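Local coordinates for deoxyribodipyrimidine photo-lyase (Oryza sativa Japonica Group, PDB 3UMV), which uses near-ultraviolet and visible light and a bound FAD to split cyclobutane pyrimidine dimers in UV-damaged DNA back into single pyrimidines, at residues A224-A227 with R228-E232; S193-M196 with D197-L200. All blocks are in the same frame, centred on the assembly; numbering follows the deposited sequence.

Contact 1. Residues A224-A227 with R228-E232; sequences ALIA and RVCSE
L225 and R228 meet at a slant on one flank of the helix. The L225 methyl CD1 lies 3.3 Å from R228 NH1. The same CD1 packs against V229 CG2 at 3.7 Å, where the two side chains run alongside each other and point the same way. V229 CG2 also sits over one face of the R228 guanidinium, toward its rim. The arginine chain is stretched as far as CD and then bends at chi3 (64°), which turns the guanidinium across the flank of the helix, beside V229. There NH2 forms a salt bridge with E232 OE2 at 3.0 Å. The carboxylate oxygen lies in the guanidinium plane, but NH2 reaches it from above the carboxylate plane. The bridge and these methyl contacts together probably limit how the guanidinium can turn. On the adjoining side of the helix, one turn apart, I226 CG2 and C230 SG meet at 4.0 Å. This pair is buried, with I226 on L94 and R95 and C230 on R87, all of helix 87-106. V229 leans on L90 of that helix and on F81. The backbone beneath is regular. V229 N binds L225 O at 2.9 Å with an N-H...O angle of 174°, and C230 N binds I226 O at 3.0 Å. A bound urea touches A224 and L225. The pattern is that of an amphipathic alpha-helix: i to i+4 backbone bonds, an i to i+4 Arg-Glu salt bridge, and an apolar side packed on helix 87-106 of the alpha/beta domain.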
# COMPACT_ATOMS: atom_id res chain seq x y z
N ALA A 224 2.56 21.06 -15.60
CA ALA A 224 1.51 21.95 -15.09
C ALA A 224 0.64 21.24 -14.08
O ALA A 224 0.32 21.79 -13.03
CB ALA A 224 0.66 22.47 -16.20
N LEU A 225 0.24 20.02 -14.41
CA LEU A 225 -0.60 19.21 -13.50
C LEU A 225 0.07 18.93 -12.17
O LEU A 225 -0.52 19.13 -11.11
CB LEU A 225 -1.00 17.90 -14.18
CG LEU A 225 -1.70 16.91 -13.27
CD1 LEU A 225 -3.07 17.45 -12.87
CD2 LEU A 225 -1.83 15.55 -13.94
N ILE A 226 1.31 18.46 -12.21
CA ILE A 226 2.04 18.19 -10.97
C ILE A 226 2.16 19.45 -10.10
O ILE A 226 1.91 19.40 -8.90
CB ILE A 226 3.41 17.60 -11.25
CG1 ILE A 226 3.24 16.19 -11.82
CG2 ILE A 226 4.26 17.56 -9.96
CD1 ILE A 226 4.46 15.62 -12.46
N ALA A 227 2.52 20.57 -10.71
CA ALA A 227 2.64 21.81 -9.94
C ALA A 227 1.30 22.19 -9.32
O ALA A 227 1.25 22.60 -8.16
CB ALA A 227 3.17 22.94 -10.81
N ARG A 228 0.22 22.05 -10.08
CA ARG A 228 -1.10 22.45 -9.60
C ARG A 228 -1.55 21.59 -8.43
O ARG A 228 -1.89 22.10 -7.36
CB ARG A 228 -2.15 22.36 -10.70
CG ARG A 228 -3.54 22.75 -10.22
CD ARG A 228 -4.59 22.66 -11.29
NE ARG A 228 -4.79 21.29 -11.77
CZ ARG A 228 -5.50 20.36 -11.13
NH1 ARG A 228 -5.63 19.14 -11.64
NH2 ARG A 228 -6.07 20.65 -9.96
N VAL A 229 -1.55 20.28 -8.65
CA VAL A 229 -2.01 19.33 -7.64
C VAL A 229 -1.21 19.44 -6.35
O VAL A 229 -1.78 19.50 -5.26
CB VAL A 229 -2.01 17.88 -8.19
CG1 VAL A 229 -2.18 16.88 -7.06
CG2 VAL A 229 -3.12 17.71 -9.21
N CYS A 230 0.12 19.47 -6.46
CA CYS A 230 0.95 19.50 -5.27
C CYS A 230 0.79 20.82 -4.50
O CYS A 230 0.85 20.82 -3.27
CB CYS A 230 2.42 19.25 -5.60
SG CYS A 230 2.78 17.60 -6.23
N SER A 231 0.60 21.93 -5.21
CA SER A 231 0.42 23.21 -4.53
C SER A 231 -0.95 23.32 -3.85
O SER A 231 -1.16 24.18 -2.99
CB SER A 231 0.67 24.40 -5.47
OG SER A 231 -0.41 24.59 -6.37
N GLU A 232 -1.87 22.44 -4.23
CA GLU A 232 -3.17 22.36 -3.57
C GLU A 232 -3.12 21.51 -2.30
O GLU A 232 -4.07 21.51 -1.52
CB GLU A 232 -4.22 21.76 -4.50
CG GLU A 232 -4.70 22.69 -5.59
CD GLU A 232 -5.66 22.00 -6.53
OE1 GLU A 232 -6.12 20.89 -6.17
OE2 GLU A 232 -5.96 22.55 -7.61

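Contact 2. Residues S193-M196 with D197-L200; sequences SKVM and DEYL
V195 and Y199 lie side by side. V195 CB meets the edge of the Y199 ring in its plane, 3.9 Å from CE2. V195 O is also near that edge, 3.2 Å from CD2. With CG anti to its carbonyl carbon (chi1 -67°), Y199 swings its ring back beside V195. An alanine in place of Y199 is likely to leave V195 without its ring neighbour and open a gap beside H22 and P173. M196 SD lies 4.3 Å from L200 CB, and the M196 side chain comes near V321, which probably binds FAD.

V195 is the N-cap of a single short turn. Its carbonyl takes weak bonds from E198 N and Y199 N. M196 O is gripped twice: by L200 N at 2.8 Å, nearly in line with the C=O, and by Y199 N at 3.1 Å from above the carbonyl plane. Water 1 accepts from D197 N at 2.8 Å and donates to S193 O, bridging it to the turn. Water 2 joins E198 OE1 to K194 O, weakly at the latter. E198 OE2 bonds to H22.

The turn follows helix 185-193. V195 and Y199 face the loop residues V172 and P173, while L200 packs on helix 295-305.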
# COMPACT_ATOMS: atom_id res chain seq x y z
N SER A 193 -0.47 -21.04 2.60
CA SER A 193 0.63 -21.93 2.23
C SER A 193 0.09 -23.12 1.43
O SER A 193 0.79 -23.65 0.55
CB SER A 193 1.41 -22.39 3.45
OG SER A 193 0.59 -23.13 4.34
N LYS A 194 -1.14 -23.53 1.71
CA LYS A 194 -1.79 -24.63 0.99
C LYS A 194 -2.03 -24.37 -0.50
O LYS A 194 -2.07 -25.31 -1.30
CB LYS A 194 -3.12 -24.98 1.65
CG LYS A 194 -2.98 -25.61 3.02
CD LYS A 194 -4.35 -25.83 3.62
CE LYS A 194 -4.27 -26.46 5.00
NZ LYS A 194 -5.63 -26.63 5.56
N VAL A 195 -2.22 -23.11 -0.86
CA VAL A 195 -2.54 -22.75 -2.23
C VAL A 195 -1.45 -21.88 -2.85
O VAL A 195 -1.62 -21.35 -3.94
CB VAL A 195 -3.88 -22.00 -2.32
CG1 VAL A 195 -5.03 -22.89 -1.87
CG2 VAL A 195 -3.85 -20.73 -1.50
N MET A 196 -0.32 -21.75 -2.16
CA MET A 196 0.73 -20.87 -2.64
C MET A 196 1.26 -21.34 -3.98
O MET A 196 1.47 -20.52 -4.87
CB MET A 196 1.87 -20.74 -1.62
CG MET A 196 2.85 -19.61 -1.93
SD MET A 196 2.12 -17.94 -1.91
CE MET A 196 1.31 -17.90 -0.32
N ASP A 197 1.46 -22.65 -4.14
CA ASP A 197 1.97 -23.18 -5.40
C ASP A 197 1.02 -22.90 -6.58
O ASP A 197 1.45 -22.73 -7.71
CB ASP A 197 2.28 -24.68 -5.29
CG ASP A 197 3.51 -24.96 -4.44
OD1 ASP A 197 4.33 -24.04 -4.24
OD2 ASP A 197 3.66 -26.12 -3.98
N GLU A 198 -0.27 -22.83 -6.28
CA GLU A 198 -1.27 -22.54 -7.30
C GLU A 198 -1.29 -21.09 -7.78
O GLU A 198 -1.67 -20.82 -8.92
CB GLU A 198 -2.66 -22.94 -6.80
CG GLU A 198 -3.80 -22.62 -7.76
CD GLU A 198 -5.13 -23.22 -7.32
OE1 GLU A 198 -5.22 -23.73 -6.19
OE2 GLU A 198 -6.09 -23.16 -8.12
N TYR A 199 -0.89 -20.15 -6.92
CA TYR A 199 -0.99 -18.72 -7.23
C TYR A 199 0.33 -17.99 -7.46
O TYR A 199 0.38 -16.98 -8.18
CB TYR A 199 -1.80 -17.99 -6.15
CG TYR A 199 -3.24 -18.43 -6.14
CD1 TYR A 199 -4.12 -17.94 -7.08
CD2 TYR A 199 -3.70 -19.34 -5.21
CE1 TYR A 199 -5.43 -18.33 -7.10
CE2 TYR A 199 -5.03 -19.74 -5.22
CZ TYR A 199 -5.89 -19.22 -6.17
OH TYR A 199 -7.21 -19.59 -6.21
N LEU A 200 1.41 -18.50 -6.87
CA LEU A 200 2.72 -17.90 -7.08
C LEU A 200 3.35 -18.44 -8.36
O LEU A 200 4.22 -19.31 -8.33
CB LEU A 200 3.63 -18.13 -5.88
CG LEU A 200 4.98 -17.42 -5.95
CD1 LEU A 200 4.81 -15.94 -6.28
CD2 LEU A 200 5.72 -17.59 -4.62
O HOH W 1 1.16 -24.68 -2.22
O HOH W 2 -3.63 -25.60 -4.32
O HOH W 3 -0.97 -24.98 -4.42

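Overall arrangement
From the N terminus, the chain runs first through the strands and helices of the alpha/beta domain. It leaves strand 162-166 and passes helices 174-177 and 185-193 to reach contact 2. Contact 2 closes the short turn of helix 196-199, beside the N-terminal stretch around H22 and helix 295-305. The chain then crosses to the far side of the molecule. There contact 1 lies within helix 222-231, the next helix in sequence, against helix 87-106. The contacts are in series and neither nest nor cross. The centres of contact 1 and contact 2 are about 43 Å apart, on opposite sides of the chain's centre. Each is local, so neither closes a long loop.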